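Local coordinates for protein putative sarcosine dimethylglycine methyltransferase (Galdieria sulphuraria, PDB 2O57) that probably transfers methyl groups from S-adenosylmethionine to sarcosine and dimethylglycine, at residues A[78-90]-A[149-161]. Numbering follows the deposited sequence.
Sequences GVLQRQAKGLDLG and NSYDFIWSQDAFL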
# COMPACT_ATOMS: atom_id res chain seq x y z
N GLY A 78 2.84 14.74 7.64
CA GLY A 78 2.99 16.14 8.06
C GLY A 78 3.77 17.08 7.15
O GLY A 78 3.78 18.27 7.41
N VAL A 79 4.36 16.57 6.07
CA VAL A 79 5.28 17.39 5.25
C VAL A 79 4.59 18.34 4.29
O VAL A 79 5.23 19.30 3.81
CB VAL A 79 6.33 16.57 4.45
CG1 VAL A 79 7.34 15.85 5.40
CG2 VAL A 79 5.67 15.60 3.45
N LEU A 80 3.30 18.14 4.03
CA LEU A 80 2.62 18.93 2.98
C LEU A 80 1.95 20.22 3.52
O LEU A 80 0.78 20.53 3.27
CB LEU A 80 1.69 18.04 2.10
CG LEU A 80 2.32 16.84 1.35
CD1 LEU A 80 1.25 16.03 0.56
CD2 LEU A 80 3.39 17.32 0.42
N GLN A 81 2.73 20.97 4.29
CA GLN A 81 2.29 22.26 4.82
C GLN A 81 2.32 23.29 3.70
O GLN A 81 3.05 23.12 2.71
CB GLN A 81 3.23 22.67 5.98
CG GLN A 81 3.36 21.62 7.10
CD GLN A 81 2.05 21.41 7.85
OE1 GLN A 81 1.29 22.36 8.09
NE2 GLN A 81 1.78 20.16 8.26
N ARG A 82 1.51 24.35 3.82
CA ARG A 82 1.59 25.48 2.91
C ARG A 82 3.03 25.98 2.89
O ARG A 82 3.68 26.08 3.93
CB ARG A 82 0.69 26.63 3.38
CG ARG A 82 -0.77 26.25 3.53
CD ARG A 82 -1.68 27.48 3.44
NE ARG A 82 -1.84 27.92 2.05
CZ ARG A 82 -2.49 27.22 1.10
NH1 ARG A 82 -3.04 26.04 1.38
NH2 ARG A 82 -2.58 27.71 -0.13
N GLN A 83 3.52 26.28 1.69
CA GLN A 83 4.90 26.74 1.48
C GLN A 83 6.05 25.72 1.75
O GLN A 83 7.23 26.06 1.63
CB GLN A 83 5.15 28.07 2.22
CG GLN A 83 4.23 29.22 1.76
CD GLN A 83 4.65 30.57 2.35
OE1 GLN A 83 4.89 31.53 1.62
NE2 GLN A 83 4.76 30.63 3.68
N ALA A 84 5.71 24.46 2.09
CA ALA A 84 6.71 23.40 2.12
C ALA A 84 7.29 23.27 0.72
O ALA A 84 6.60 23.50 -0.28
CB ALA A 84 6.10 22.03 2.58
N LYS A 85 8.54 22.88 0.63
CA LYS A 85 9.22 22.82 -0.66
C LYS A 85 9.49 21.37 -1.04
O LYS A 85 10.14 20.62 -0.30
CB LYS A 85 10.55 23.59 -0.58
CG LYS A 85 11.12 23.92 -1.93
CD LYS A 85 10.87 25.36 -2.28
CE LYS A 85 11.52 25.69 -3.62
NZ LYS A 85 13.03 25.60 -3.53
N GLY A 86 8.96 20.99 -2.20
CA GLY A 86 9.17 19.66 -2.70
C GLY A 86 9.87 19.66 -4.02
O GLY A 86 9.91 20.69 -4.73
N LEU A 87 10.44 18.49 -4.32
CA LEU A 87 11.17 18.20 -5.52
C LEU A 87 10.46 17.07 -6.26
O LEU A 87 10.21 15.98 -5.68
CB LEU A 87 12.60 17.81 -5.15
CG LEU A 87 13.47 17.30 -6.29
CD1 LEU A 87 13.66 18.40 -7.40
CD2 LEU A 87 14.79 16.71 -5.79
N ASP A 88 10.10 17.32 -7.53
CA ASP A 88 9.45 16.26 -8.31
C ASP A 88 10.48 15.68 -9.27
O ASP A 88 10.89 16.35 -10.22
CB ASP A 88 8.21 16.76 -9.07
CG ASP A 88 7.48 15.63 -9.83
OD1 ASP A 88 8.04 14.52 -10.06
OD2 ASP A 88 6.33 15.88 -10.22
N LEU A 89 10.90 14.43 -8.99
CA LEU A 89 11.90 13.75 -9.79
C LEU A 89 11.22 12.99 -10.93
O LEU A 89 10.49 12.02 -10.71
CB LEU A 89 12.74 12.81 -8.90
CG LEU A 89 13.73 13.45 -7.91
CD1 LEU A 89 14.42 12.37 -7.10
CD2 LEU A 89 14.82 14.25 -8.66
N GLY A 90 11.41 13.47 -12.14
CA GLY A 90 10.80 12.85 -13.32
C GLY A 90 9.44 13.47 -13.55
O GLY A 90 8.46 12.79 -13.81
N ASN A 149 20.20 19.49 1.78
CA ASN A 149 19.18 19.86 2.74
C ASN A 149 18.24 20.95 2.25
O ASN A 149 17.99 21.89 2.98
CB ASN A 149 19.83 20.29 4.07
CG ASN A 149 20.71 19.24 4.64
OD1 ASN A 149 20.29 18.09 4.78
ND2 ASN A 149 21.96 19.61 4.95
N SER A 150 17.77 20.82 1.00
CA SER A 150 16.89 21.82 0.37
C SER A 150 15.39 21.52 0.49
O SER A 150 14.59 22.45 0.54
CB SER A 150 17.22 21.94 -1.14
OG SER A 150 18.37 22.75 -1.35
N TYR A 151 15.01 20.23 0.52
CA TYR A 151 13.60 19.87 0.38
C TYR A 151 12.90 19.30 1.59
O TYR A 151 13.41 18.43 2.27
CB TYR A 151 13.42 18.96 -0.86
CG TYR A 151 13.82 19.68 -2.13
CD1 TYR A 151 12.98 20.64 -2.69
CD2 TYR A 151 15.05 19.45 -2.72
CE1 TYR A 151 13.34 21.33 -3.83
CE2 TYR A 151 15.45 20.13 -3.87
CZ TYR A 151 14.58 21.09 -4.41
OH TYR A 151 14.94 21.78 -5.55
N ASP A 152 11.69 19.77 1.83
CA ASP A 152 10.83 19.12 2.80
C ASP A 152 10.40 17.74 2.34
O ASP A 152 10.19 16.87 3.15
CB ASP A 152 9.64 20.00 3.07
CG ASP A 152 10.05 21.34 3.64
OD1 ASP A 152 10.60 21.31 4.75
OD2 ASP A 152 9.90 22.38 2.95
N PHE A 153 10.27 17.54 1.02
CA PHE A 153 9.77 16.28 0.47
C PHE A 153 10.18 16.11 -1.00
O PHE A 153 10.53 17.08 -1.70
CB PHE A 153 8.24 16.13 0.63
CG PHE A 153 7.43 17.09 -0.20
CD1 PHE A 153 7.00 16.74 -1.49
CD2 PHE A 153 7.08 18.36 0.30
CE1 PHE A 153 6.23 17.65 -2.26
CE2 PHE A 153 6.32 19.27 -0.46
CZ PHE A 153 5.89 18.90 -1.75
N ILE A 154 10.22 14.84 -1.40
CA ILE A 154 10.45 14.41 -2.78
C ILE A 154 9.27 13.52 -3.22
O ILE A 154 8.79 12.63 -2.46
CB ILE A 154 11.77 13.61 -2.95
CG1 ILE A 154 12.96 14.50 -2.65
CG2 ILE A 154 11.88 12.99 -4.41
CD1 ILE A 154 14.36 13.74 -2.57
N TRP A 155 8.84 13.73 -4.46
CA TRP A 155 7.76 12.98 -5.08
C TRP A 155 8.35 12.45 -6.36
O TRP A 155 8.98 13.23 -7.13
CB TRP A 155 6.64 13.97 -5.41
CG TRP A 155 5.45 13.50 -6.26
CD1 TRP A 155 5.40 13.39 -7.64
CD2 TRP A 155 4.15 13.16 -5.79
NE1 TRP A 155 4.13 13.02 -8.05
CE2 TRP A 155 3.34 12.86 -6.93
CE3 TRP A 155 3.56 13.10 -4.51
CZ2 TRP A 155 1.99 12.49 -6.83
CZ3 TRP A 155 2.21 12.72 -4.39
CH2 TRP A 155 1.43 12.45 -5.56
N SER A 156 8.18 11.15 -6.62
CA SER A 156 8.65 10.60 -7.90
C SER A 156 7.75 9.45 -8.34
O SER A 156 7.70 8.41 -7.70
CB SER A 156 10.10 10.13 -7.74
OG SER A 156 10.62 9.69 -8.99
N GLN A 157 7.07 9.62 -9.46
CA GLN A 157 6.13 8.59 -9.94
C GLN A 157 6.66 7.93 -11.20
O GLN A 157 6.76 8.58 -12.27
CB GLN A 157 4.78 9.22 -10.22
CG GLN A 157 4.01 9.58 -8.97
CD GLN A 157 2.69 10.28 -9.33
OE1 GLN A 157 2.69 11.33 -9.98
NE2 GLN A 157 1.60 9.70 -8.93
N ASP A 158 7.03 6.66 -11.05
CA ASP A 158 7.41 5.75 -12.15
C ASP A 158 8.64 6.22 -12.93
O ASP A 158 8.81 5.88 -14.08
CB ASP A 158 6.22 5.54 -13.11
CG ASP A 158 4.98 4.99 -12.38
OD1 ASP A 158 5.11 4.52 -11.21
OD2 ASP A 158 3.89 5.00 -12.99
N ALA A 159 9.49 6.99 -12.27
CA ALA A 159 10.69 7.54 -12.93
C ALA A 159 11.97 6.74 -12.68
O ALA A 159 12.88 6.78 -13.51
CB ALA A 159 10.89 8.97 -12.48
N PHE A 160 12.08 6.11 -11.52
CA PHE A 160 13.33 5.42 -11.11
C PHE A 160 13.58 4.19 -12.00
O PHE A 160 14.73 3.78 -12.19
CB PHE A 160 13.25 4.96 -9.64
CG PHE A 160 13.47 6.06 -8.58
CD1 PHE A 160 13.31 7.43 -8.86
CD2 PHE A 160 13.85 5.69 -7.30
CE1 PHE A 160 13.50 8.40 -7.85
CE2 PHE A 160 14.04 6.63 -6.30
CZ PHE A 160 13.87 8.01 -6.58
N LEU A 161 12.50 3.63 -12.56
CA LEU A 161 12.56 2.47 -13.47
C LEU A 161 13.72 2.57 -14.48
O LEU A 161 14.45 1.60 -14.69
CB LEU A 161 11.21 2.27 -14.23
CG LEU A 161 11.13 1.19 -15.34
CD1 LEU A 161 11.32 -0.17 -14.74
CD2 LEU A 161 9.80 1.22 -16.06
O HOH W 1 5.16 13.31 -11.27
O HOH W 2 7.37 12.08 -10.79
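Leu87 and Trp155 join neighbouring parallel strands of a Rossmann-like methyltransferase sheet: Trp155 N gives a nearly straight bond (169°) to Leu87 O, while Leu87 N and Leu89 N donate to Phe153 O and Trp155 O. At the entry Asp152 OD2 turns its anti lone pair to Lys85 N, 2.7 Å away; its other oxygen pairs with Lys178. At the exit Ser156 OG donates to Leu89 O at 2.9 Å.

CH-pi contacts occur on both faces of the sheet. Phe153 CG lies between its backbone N and carbonyl carbon (chi1 68°), bringing the ring over Gly86 CA, 3.5 Å from the centroid; Leu80 CD2 covers the other face, and Gly86, lacking a CB, lets the ring come this close. On the opposite sheet face Leu87 CB sits above the Tyr151 ring, 3.6 Å from its centroid, and Tyr151 OH bonds to Asp109. An alanine at Tyr151 is likely to uncover Leu87 CB and leave Asp109 without that hydroxyl.

Water 2 accepts from Gln157 N and lies 2.6 Å from Asp88 OD1. Polar bonds thus hold both ladder ends, with rings and aliphatic groups packed between, and Gly90 begins a probable Rossmann-type glycine-rich loop, consistent with cofactor binding.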